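Local coordinates for protein NAD-dependent epimerase/dehydratase (Methanobrevibacter ruminantium, PDB 6DNT) that probably interconverts UDP-N-acetylglucosamine and its 4-epimer with the help of bound NAD, and here holds UDP-N-acetylmuramic acid, at residues D246-Y249 against V250-A254; N280-F283 against E284-D288; S314-D317 against K318-F321. One frame throughout, in Å; residues are numbered along the deposited sequence.

Contact 1: residues D246-Y249 against V250-A254; sequences DFIY and VKEIA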
ATOM      1  N   ASP A 246     -19.534  14.477  -3.692  1.00 11.56           N
ATOM      2  CA  ASP A 246     -19.305  15.395  -2.594  1.00 12.65           C
ATOM      3  C   ASP A 246     -18.224  16.363  -3.086  1.00 12.80           C
ATOM      4  O   ASP A 246     -17.016  16.069  -3.012  1.00 14.13           O
ATOM      5  CB  ASP A 246     -18.843  14.591  -1.376  1.00 13.16           C
ATOM      6  CG  ASP A 246     -18.955  15.347  -0.061  1.00 14.05           C
ATOM      7  OD1 ASP A 246     -18.904  16.607  -0.034  1.00 15.52           O
ATOM      8  OD2 ASP A 246     -19.049  14.652   0.983  1.00 14.51           O
ATOM      9  N   PHE A 247     -18.664  17.485  -3.649  1.00 12.15           N
ATOM     10  CA  PHE A 247     -17.748  18.472  -4.233  1.00 12.23           C
ATOM     11  C   PHE A 247     -17.189  19.377  -3.157  1.00 12.74           C
ATOM     12  O   PHE A 247     -17.880  19.739  -2.201  1.00 13.53           O
ATOM     13  CB  PHE A 247     -18.448  19.318  -5.307  1.00 12.21           C
ATOM     14  CG  PHE A 247     -18.838  18.542  -6.526  1.00 12.19           C
ATOM     15  CD1 PHE A 247     -17.890  18.186  -7.475  1.00 11.88           C
ATOM     16  CD2 PHE A 247     -20.158  18.136  -6.730  1.00 12.34           C
ATOM     17  CE1 PHE A 247     -18.236  17.474  -8.604  1.00 12.06           C
ATOM     18  CE2 PHE A 247     -20.503  17.409  -7.859  1.00 11.98           C
ATOM     19  CZ  PHE A 247     -19.550  17.088  -8.806  1.00 12.05           C
ATOM     20  N   ILE A 248     -15.927  19.764  -3.325  1.00 12.58           N
ATOM     21  CA  ILE A 248     -15.216  20.581  -2.340  1.00 12.60           C
ATOM     22  C   ILE A 248     -14.296  21.560  -3.071  1.00 12.16           C
ATOM     23  O   ILE A 248     -13.550  21.191  -3.970  1.00 11.09           O
ATOM     24  CB  ILE A 248     -14.466  19.680  -1.319  1.00 13.25           C
ATOM     25  CG1 ILE A 248     -13.712  20.498  -0.275  1.00 14.23           C
ATOM     26  CG2 ILE A 248     -13.515  18.711  -2.001  1.00 13.64           C
ATOM     27  CD1 ILE A 248     -14.603  21.241   0.677  1.00 14.75           C
ATOM     28  N   TYR A 249     -14.387  22.832  -2.710  1.00 12.11           N
ATOM     29  CA  TYR A 249     -13.664  23.875  -3.418  1.00 12.55           C
ATOM     30  C   TYR A 249     -12.174  23.846  -3.103  1.00 12.40           C
ATOM     31  O   TYR A 249     -11.777  23.578  -1.960  1.00 12.30           O
ATOM     32  CB  TYR A 249     -14.241  25.239  -3.030  1.00 13.09           C
ATOM     33  CG  TYR A 249     -13.800  26.415  -3.877  1.00 13.81           C
ATOM     34  CD1 TYR A 249     -13.871  26.371  -5.273  1.00 14.10           C
ATOM     35  CD2 TYR A 249     -13.376  27.605  -3.281  1.00 14.70           C
ATOM     36  CE1 TYR A 249     -13.500  27.454  -6.049  1.00 14.83           C
ATOM     37  CE2 TYR A 249     -13.006  28.698  -4.057  1.00 15.11           C
ATOM     38  CZ  TYR A 249     -13.079  28.616  -5.437  1.00 15.15           C
ATOM     39  OH  TYR A 249     -12.719  29.672  -6.240  1.00 17.11           O
ATOM     40  N   VAL A 250     -11.367  24.128  -4.122  1.00 11.95           N
ATOM     41  CA  VAL A 250      -9.908  24.041  -4.016  1.00 12.11           C
ATOM     42  C   VAL A 250      -9.339  24.950  -2.916  1.00 13.09           C
ATOM     43  O   VAL A 250      -8.344  24.576  -2.271  1.00 12.12           O
ATOM     44  CB  VAL A 250      -9.214  24.316  -5.364  1.00 12.18           C
ATOM     45  CG1 VAL A 250      -9.405  25.769  -5.819  1.00 12.12           C
ATOM     46  CG2 VAL A 250      -7.723  23.941  -5.303  1.00 12.37           C
ATOM     47  N   LYS A 251      -9.949  26.117  -2.684  1.00 13.56           N
ATOM     48  CA  LYS A 251      -9.454  26.993  -1.608  1.00 15.09           C
ATOM     49  C   LYS A 251      -9.749  26.439  -0.226  1.00 15.11           C
ATOM     50  O   LYS A 251      -9.002  26.708   0.716  1.00 15.23           O
ATOM     51  CB  LYS A 251      -9.937  28.438  -1.776  1.00 16.38           C
ATOM     52  CG  LYS A 251      -9.387  29.030  -3.053  1.00 17.55           C
ATOM     53  CD  LYS A 251      -9.632  30.517  -3.148  1.00 19.52           C
ATOM     54  CE  LYS A 251      -9.329  31.001  -4.554  1.00 20.98           C
ATOM     55  NZ  LYS A 251      -9.583  32.459  -4.673  1.00 22.91           N
ATOM     56  N   GLU A 252     -10.783  25.609  -0.108  1.00 14.98           N
ATOM     57  CA  GLU A 252     -11.053  24.902   1.130  1.00 15.83           C
ATOM     58  C   GLU A 252     -10.032  23.786   1.356  1.00 14.27           C
ATOM     59  O   GLU A 252      -9.610  23.559   2.478  1.00 14.04           O
ATOM     60  CB  GLU A 252     -12.474  24.333   1.145  1.00 17.61           C
ATOM     61  CG  GLU A 252     -13.575  25.375   1.021  1.00 19.53           C
ATOM     62  CD  GLU A 252     -13.839  26.118   2.326  1.00 22.04           C
ATOM     63  OE1 GLU A 252     -12.881  26.597   2.954  1.00 26.83           O
ATOM     64  OE2 GLU A 252     -15.017  26.246   2.727  1.00 23.43           O
ATOM     65  N   ILE A 253      -9.637  23.106   0.288  1.00 13.04           N
ATOM     66  CA  ILE A 253      -8.572  22.097   0.367  1.00 12.73           C
ATOM     67  C   ILE A 253      -7.261  22.740   0.851  1.00 12.63           C
ATOM     68  O   ILE A 253      -6.570  22.178   1.705  1.00 12.88           O
ATOM     69  CB  ILE A 253      -8.341  21.394  -0.987  1.00 12.71           C
ATOM     70  CG1 ILE A 253      -9.585  20.596  -1.413  1.00 12.74           C
ATOM     71  CG2 ILE A 253      -7.123  20.476  -0.914  1.00 12.74           C
ATOM     72  CD1 ILE A 253     -10.001  19.488  -0.467  1.00 12.73           C
ATOM     73  N   ALA A 254      -6.940  23.914   0.314  1.00 13.47           N
ATOM     74  CA  ALA A 254      -5.748  24.641   0.737  1.00 13.85           C
ATOM     75  C   ALA A 254      -5.802  24.973   2.232  1.00 14.91           C
ATOM     76  O   ALA A 254      -4.828  24.734   2.957  1.00 14.78           O
ATOM     77  CB  ALA A 254      -5.547  25.888  -0.105  1.00 14.14           C
TER
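Tyr249 O accepts from Ile253 N at 3.1 Å, and a second, weak bond arrives from Glu252 N at 2.9 Å, bent to 127° at the hydrogen. These bonds mark the strand-to-helix junction of a Rossmann-type nucleotide-binding domain: strand 244-249 ends at Tyr249, which is the N-cap of helix 250-262, and the chain turns through about 70° between the two short segments. The Tyr249 side chain, with CG opposite the backbone N (chi1 -168°), leans back beside the first helical turn. Lys251 lies alongside and points the same way, its extended chain passing the ring obliquely with CG 3.8 Å from Tyr249 CE2. A long, flexible lysine suits this place, because its methylenes line the tyrosine while NZ travels on to form a salt bridge with Glu334, the same carboxylate that binds Tyr249 OH. One acid on helix 328-341 thus secures both polar ends. Glu252 uses its carbons near the strand and sends OE2 to the backbone N of Asp324. The rest of the packing is largely apolar. Val250, beta-branched and compact, sets CG1 over one face of the Tyr249 ring and also packs on Phe47 and Val207, and Ile253 on Ile48 and Val207; Phe47, Ile48 and Val207 are all NAD-binding residues, so this junction backs the cofactor site. Ile248 is the strand's contribution to that packing: its CD1 meets Glu252 CB at 3.8 Å, with the two side chains at about a right angle, while Ile253 CD1 sits equally close, 3.9 Å, to Ile248 CG1 and Ile248 CG2.

Contact 2: residues N280-F283 against E284-D288; sequences NRLF and EIISD. With EDO (1,2-ethanediol), chain F.
Arg281 starts opposite its backbone N (chi1 -179°) and folds at chi2 (57°), which swings the guanidinium back over the next turn to Glu284 and Ile285. NH1 of Arg281 donates to Glu284 OE2 at 2.9 Å, using the carboxylate's anti lone pair, and the two flat groups stand 71° apart. Ile285 CG1 lies 3.6 Å from Arg281 CZ, over the centre of one guanidinium face, so the isoleucine covers that face with aliphatic carbon, leaving the NH1 edge to the carboxylate. This i to i+3 salt bridge lies on the exposed flank of amphipathic helix 279-289, which suits charged residues. The buried flank carries Leu282 and Ile286, side by side with CD1 atoms 3.8 Å apart, both against Phe225 of helix 221-230, Leu282 also on Phe328 and Ile286 on Leu332 of helix 328-341. Ser287 is small enough to tuck its OG over one face of the Phe283 ring, offset toward the rim and 3.2 Å from Phe283 CZ. Ser287 OG also donates to Phe283 O at 2.9 Å, while Ser287 N reaches that oxygen from the opposite face. A 1,2-ethanediol, probably from the crystallisation liquor, donates through O2 to Asn280 O at 2.8 Å, near the Phe283 ring edge.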
ATOM      1  N   ASN A 280     -26.999  15.781 -12.621  1.00 12.32           N
ATOM      2  CA  ASN A 280     -28.127  16.551 -13.199  1.00 12.71           C
ATOM      3  C   ASN A 280     -28.311  17.903 -12.540  1.00 13.11           C
ATOM      4  O   ASN A 280     -28.494  18.905 -13.228  1.00 13.30           O
ATOM      5  CB  ASN A 280     -29.454  15.763 -13.101  1.00 12.99           C
ATOM      6  CG  ASN A 280     -29.532  14.607 -14.079  1.00 13.36           C
ATOM      7  OD1 ASN A 280     -28.941  14.665 -15.182  1.00 15.53           O
ATOM      8  ND2 ASN A 280     -30.225  13.562 -13.711  1.00 12.71           N
ATOM      9  N   ARG A 281     -28.268  17.926 -11.213  1.00 13.33           N
ATOM     10  CA  ARG A 281     -28.446  19.166 -10.454  1.00 14.47           C
ATOM     11  C   ARG A 281     -27.263  20.098 -10.687  1.00 13.62           C
ATOM     12  O   ARG A 281     -27.432  21.319 -10.828  1.00 13.14           O
ATOM     13  CB  ARG A 281     -28.631  18.876  -8.963  1.00 15.39           C
ATOM     14  CG  ARG A 281     -28.838  20.093  -8.076  1.00 17.30           C
ATOM     15  CD  ARG A 281     -30.036  20.939  -8.499  1.00 19.39           C
ATOM     16  NE  ARG A 281     -30.121  22.152  -7.686  1.00 21.79           N
ATOM     17  CZ  ARG A 281     -30.560  23.342  -8.106  1.00 24.00           C
ATOM     18  NH1 ARG A 281     -30.991  23.539  -9.358  1.00 25.19           N
ATOM     19  NH2 ARG A 281     -30.554  24.362  -7.250  1.00 25.76           N
ATOM     20  N   LEU A 282     -26.063  19.522 -10.745  1.00 12.87           N
ATOM     21  CA  LEU A 282     -24.876  20.307 -11.019  1.00 12.70           C
ATOM     22  C   LEU A 282     -25.001  21.044 -12.361  1.00 12.61           C
ATOM     23  O   LEU A 282     -24.680  22.230 -12.474  1.00 11.98           O
ATOM     24  CB  LEU A 282     -23.630  19.421 -11.038  1.00 12.69           C
ATOM     25  CG  LEU A 282     -22.320  20.106 -11.440  1.00 12.79           C
ATOM     26  CD1 LEU A 282     -21.878  21.061 -10.355  1.00 12.76           C
ATOM     27  CD2 LEU A 282     -21.241  19.079 -11.770  1.00 12.84           C
ATOM     28  N   PHE A 283     -25.454  20.332 -13.374  1.00 12.79           N
ATOM     29  CA  PHE A 283     -25.616  20.930 -14.684  1.00 13.96           C
ATOM     30  C   PHE A 283     -26.615  22.099 -14.635  1.00 14.14           C
ATOM     31  O   PHE A 283     -26.384  23.141 -15.251  1.00 14.24           O
ATOM     32  CB  PHE A 283     -26.066  19.894 -15.703  1.00 14.22           C
ATOM     33  CG  PHE A 283     -26.428  20.499 -17.005  1.00 15.40           C
ATOM     34  CD1 PHE A 283     -25.429  20.950 -17.853  1.00 15.63           C
ATOM     35  CD2 PHE A 283     -27.756  20.696 -17.346  1.00 16.19           C
ATOM     36  CE1 PHE A 283     -25.743  21.568 -19.053  1.00 16.30           C
ATOM     37  CE2 PHE A 283     -28.073  21.305 -18.545  1.00 16.83           C
ATOM     38  CZ  PHE A 283     -27.072  21.729 -19.394  1.00 16.26           C
ATOM     39  N   GLU A 284     -27.713  21.917 -13.908  1.00 15.46           N
ATOM     40  CA  GLU A 284     -28.712  22.986 -13.752  1.00 17.30           C
ATOM     41  C   GLU A 284     -28.090  24.213 -13.126  1.00 16.70           C
ATOM     42  O   GLU A 284     -28.320  25.330 -13.580  1.00 16.71           O
ATOM     43  CB  GLU A 284     -29.869  22.563 -12.859  1.00 20.48           C
ATOM     44  CG  GLU A 284     -30.771  21.504 -13.431  1.00 24.34           C
ATOM     45  CD  GLU A 284     -31.863  21.068 -12.454  1.00 28.31           C
ATOM     46  OE1 GLU A 284     -32.537  20.069 -12.782  1.00 34.20           O
ATOM     47  OE2 GLU A 284     -32.059  21.709 -11.383  1.00 30.00           O
ATOM     48  N   ILE A 285     -27.328  24.001 -12.057  1.00 15.19           N
ATOM     49  CA  ILE A 285     -26.737  25.115 -11.328  1.00 14.99           C
ATOM     50  C   ILE A 285     -25.715  25.855 -12.184  1.00 14.46           C
ATOM     51  O   ILE A 285     -25.732  27.079 -12.236  1.00 15.37           O
ATOM     52  CB  ILE A 285     -26.112  24.664  -9.991  1.00 14.64           C
ATOM     53  CG1 ILE A 285     -27.201  24.186  -9.040  1.00 15.07           C
ATOM     54  CG2 ILE A 285     -25.329  25.803  -9.358  1.00 14.79           C
ATOM     55  CD1 ILE A 285     -26.663  23.461  -7.818  1.00 15.53           C
ATOM     56  N   ILE A 286     -24.828  25.120 -12.854  1.00 14.31           N
ATOM     57  CA  ILE A 286     -23.824  25.737 -13.723  1.00 14.50           C
ATOM     58  C   ILE A 286     -24.495  26.477 -14.894  1.00 15.24           C
ATOM     59  O   ILE A 286     -24.080  27.591 -15.241  1.00 14.79           O
ATOM     60  CB  ILE A 286     -22.777  24.707 -14.214  1.00 15.25           C
ATOM     61  CG1 ILE A 286     -21.879  24.321 -13.032  1.00 14.96           C
ATOM     62  CG2 ILE A 286     -21.942  25.274 -15.363  1.00 14.93           C
ATOM     63  CD1 ILE A 286     -20.867  23.235 -13.345  1.00 15.42           C
ATOM     64  N   SER A 287     -25.523  25.870 -15.487  1.00 15.37           N
ATOM     65  CA  SER A 287     -26.281  26.535 -16.555  1.00 16.06           C
ATOM     66  C   SER A 287     -26.931  27.827 -16.071  1.00 16.91           C
ATOM     67  O   SER A 287     -26.923  28.816 -16.800  1.00 16.80           O
ATOM     68  CB  SER A 287     -27.325  25.597 -17.153  1.00 16.16           C
ATOM     69  OG  SER A 287     -26.682  24.514 -17.793  1.00 17.35           O
ATOM     70  N   ASP A 288     -27.461  27.826 -14.853  1.00 17.57           N
ATOM     71  CA  ASP A 288     -28.033  29.046 -14.259  1.00 19.39           C
ATOM     72  C   ASP A 288     -26.985  30.124 -14.051  1.00 19.36           C
ATOM     73  O   ASP A 288     -27.195  31.286 -14.434  1.00 19.48           O
ATOM     74  CB  ASP A 288     -28.736  28.746 -12.934  1.00 21.97           C
ATOM     75  CG  ASP A 288     -30.036  27.980 -13.116  0.80 24.16           C
ATOM     76  OD1 ASP A 288     -30.580  27.966 -14.241  0.80 29.00           O
ATOM     77  OD2 ASP A 288     -30.528  27.396 -12.123  0.80 28.29           O
TER
HETATM   78  C1  EDO F 405     -31.002  18.001 -17.628  0.50 34.13           C
HETATM   79  O1  EDO F 405     -31.499  19.159 -18.313  0.50 35.64           O
HETATM   80  C2  EDO F 405     -31.206  18.134 -16.122  0.50 33.97           C
HETATM   81  O2  EDO F 405     -30.149  18.908 -15.535  0.50 32.09           O

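Contact 3: residues S314-D317 against K318-F321; sequences SNLD and KISF
Lys318 doubles back along Asn315, bent at both chi2 (-63°) and chi4 (-64°), and these two kinks bring NZ within 2.9 Å of Asn315 OD1 as a hydrogen bond donor. The amide suits the spot because it can accept and donate at once: OD1 accepts from the ammonium, and ND2 donates to Glu167. With an alanine here, the lysine ammonium would probably lose its mate and be free to swing, and Glu167 would lose its amide donor. Further on, the 3-10 turn ends in a Schellman motif. Phe321 N donates to Leu316 O at 3.1 Å, the i+5 bond, and inside it Ser320 N donates to Asp317 O, also at 3.1 Å. Ser320 takes the left-handed backbone conformation the motif requires, with its side chain directed away from 314-317. The motif's usual apolar pair is Leu316 and Phe321. Phe321 carries CG anti to the backbone N (chi1 -177°), which lays its ring beside Leu316, both side chains pointing the same way, with Leu316 CD2 at the ring edge, 4.0 Å from Phe321 CD2. Leu316 and Ile319 cover Ile269 of strand 267-271, and Phe321 rests on Glu252, Ala256 and Leu259 of helix 250-262.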
ATOM      1  N   SER A 314     -16.912  14.319  10.093  1.00 19.64           N
ATOM      2  CA  SER A 314     -16.806  14.503  11.551  1.00 21.44           C
ATOM      3  C   SER A 314     -15.372  14.795  12.007  1.00 21.21           C
ATOM      4  O   SER A 314     -15.140  15.700  12.810  1.00 22.43           O
ATOM      5  CB  SER A 314     -17.312  13.254  12.285  1.00 22.60           C
ATOM      6  OG  SER A 314     -18.683  13.040  11.996  1.00 25.06           O
ATOM      7  N   ASN A 315     -14.412  14.055  11.461  1.00 20.18           N
ATOM      8  CA  ASN A 315     -13.024  14.191  11.889  1.00 20.26           C
ATOM      9  C   ASN A 315     -12.307  15.452  11.403  1.00 19.58           C
ATOM     10  O   ASN A 315     -11.173  15.688  11.800  1.00 19.02           O
ATOM     11  CB  ASN A 315     -12.250  12.896  11.596  1.00 21.71           C
ATOM     12  CG  ASN A 315     -12.679  11.767  12.522  1.00 23.46           C
ATOM     13  OD1 ASN A 315     -12.823  11.974  13.728  1.00 27.73           O
ATOM     14  ND2 ASN A 315     -12.917  10.597  11.976  1.00 23.79           N
ATOM     15  N   LEU A 316     -12.969  16.303  10.613  1.00 18.31           N
ATOM     16  CA  LEU A 316     -12.450  17.654  10.378  1.00 18.94           C
ATOM     17  C   LEU A 316     -12.289  18.480  11.667  1.00 19.63           C
ATOM     18  O   LEU A 316     -11.490  19.416  11.706  1.00 18.94           O
ATOM     19  CB  LEU A 316     -13.298  18.420   9.366  1.00 18.79           C
ATOM     20  CG  LEU A 316     -13.176  17.999   7.899  1.00 18.83           C
ATOM     21  CD1 LEU A 316     -14.123  18.818   7.043  1.00 19.48           C
ATOM     22  CD2 LEU A 316     -11.759  18.178   7.381  1.00 19.58           C
ATOM     23  N   ASP A 317     -13.030  18.107  12.708  1.00 20.70           N
ATOM     24  CA  ASP A 317     -12.854  18.685  14.042  1.00 22.79           C
ATOM     25  C   ASP A 317     -11.431  18.497  14.564  1.00 22.29           C
ATOM     26  O   ASP A 317     -10.935  19.352  15.302  1.00 23.97           O
ATOM     27  CB  ASP A 317     -13.843  18.074  15.060  1.00 24.18           C
ATOM     28  CG  ASP A 317     -15.301  18.239  14.653  0.70 26.55           C
ATOM     29  OD1 ASP A 317     -15.594  19.021  13.726  0.70 29.10           O
ATOM     30  OD2 ASP A 317     -16.164  17.559  15.255  0.70 29.39           O
ATOM     31  N   LYS A 318     -10.766  17.414  14.163  1.00 22.09           N
ATOM     32  CA  LYS A 318      -9.375  17.146  14.567  1.00 22.08           C
ATOM     33  C   LYS A 318      -8.380  18.206  14.118  1.00 21.50           C
ATOM     34  O   LYS A 318      -7.336  18.351  14.742  1.00 22.20           O
ATOM     35  CB  LYS A 318      -8.884  15.779  14.053  1.00 23.09           C
ATOM     36  CG  LYS A 318      -9.664  14.563  14.536  1.00 25.37           C
ATOM     37  CD  LYS A 318      -9.566  14.398  16.044  1.00 27.69           C
ATOM     38  CE  LYS A 318     -10.030  13.017  16.492  1.00 29.87           C
ATOM     39  NZ  LYS A 318     -11.472  12.799  16.201  1.00 31.85           N
ATOM     40  N   ILE A 319      -8.681  18.923  13.036  1.00 20.54           N
ATOM     41  CA  ILE A 319      -7.837  20.022  12.568  1.00 20.94           C
ATOM     42  C   ILE A 319      -8.534  21.384  12.684  1.00 21.64           C
ATOM     43  O   ILE A 319      -8.101  22.359  12.087  1.00 23.03           O
ATOM     44  CB  ILE A 319      -7.313  19.768  11.130  1.00 20.51           C
ATOM     45  CG1 ILE A 319      -8.460  19.563  10.134  1.00 20.49           C
ATOM     46  CG2 ILE A 319      -6.406  18.543  11.119  1.00 20.61           C
ATOM     47  CD1 ILE A 319      -8.040  19.782   8.696  1.00 20.31           C
ATOM     48  N   SER A 320      -9.597  21.442  13.487  1.00 22.44           N
ATOM     49  CA  SER A 320     -10.404  22.651  13.671  1.00 23.68           C
ATOM     50  C   SER A 320     -10.836  23.312  12.356  1.00 22.88           C
ATOM     51  O   SER A 320     -10.794  24.532  12.228  1.00 23.01           O
ATOM     52  CB  SER A 320      -9.648  23.649  14.558  1.00 24.80           C
ATOM     53  OG  SER A 320      -9.255  23.020  15.772  1.00 27.45           O
ATOM     54  N   PHE A 321     -11.259  22.497  11.387  1.00 22.31           N
ATOM     55  CA  PHE A 321     -11.715  23.020  10.104  1.00 22.52           C
ATOM     56  C   PHE A 321     -13.223  22.858   9.919  1.00 22.86           C
ATOM     57  O   PHE A 321     -13.752  21.760  10.038  1.00 21.91           O
ATOM     58  CB  PHE A 321     -10.959  22.355   8.956  1.00 22.05           C
ATOM     59  CG  PHE A 321     -11.314  22.896   7.595  1.00 22.03           C
ATOM     60  CD1 PHE A 321     -11.396  24.280   7.360  1.00 22.69           C
ATOM     61  CD2 PHE A 321     -11.537  22.030   6.533  1.00 22.44           C
ATOM     62  CE1 PHE A 321     -11.716  24.769   6.100  1.00 22.34           C
ATOM     63  CE2 PHE A 321     -11.861  22.520   5.272  1.00 22.23           C
ATOM     64  CZ  PHE A 321     -11.936  23.886   5.056  1.00 21.92           C
TER

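In the fold
From the N terminus the chain first forms contact 1, where a strand of the large sheet passes into helix 250-262, then contact 2 within helix 279-289, and finally contact 3 in the loop leading to helix 328-341. Each is local, between residues a few places apart in one continuous stretch, so none closes a long loop, and the three follow in series without nesting or crossing. Contact 1 lies between the others in space: Phe247 CZ meets Leu282 CD2 of contact 2 at 4.0 Å, and Glu252 O meets Phe321 CZ of contact 3 at 3.5 Å. Contacts 2 and 3 do not touch, their nearest atoms being about 19 Å apart. The strand-helix junction thus connects the outlying helix with the late loop.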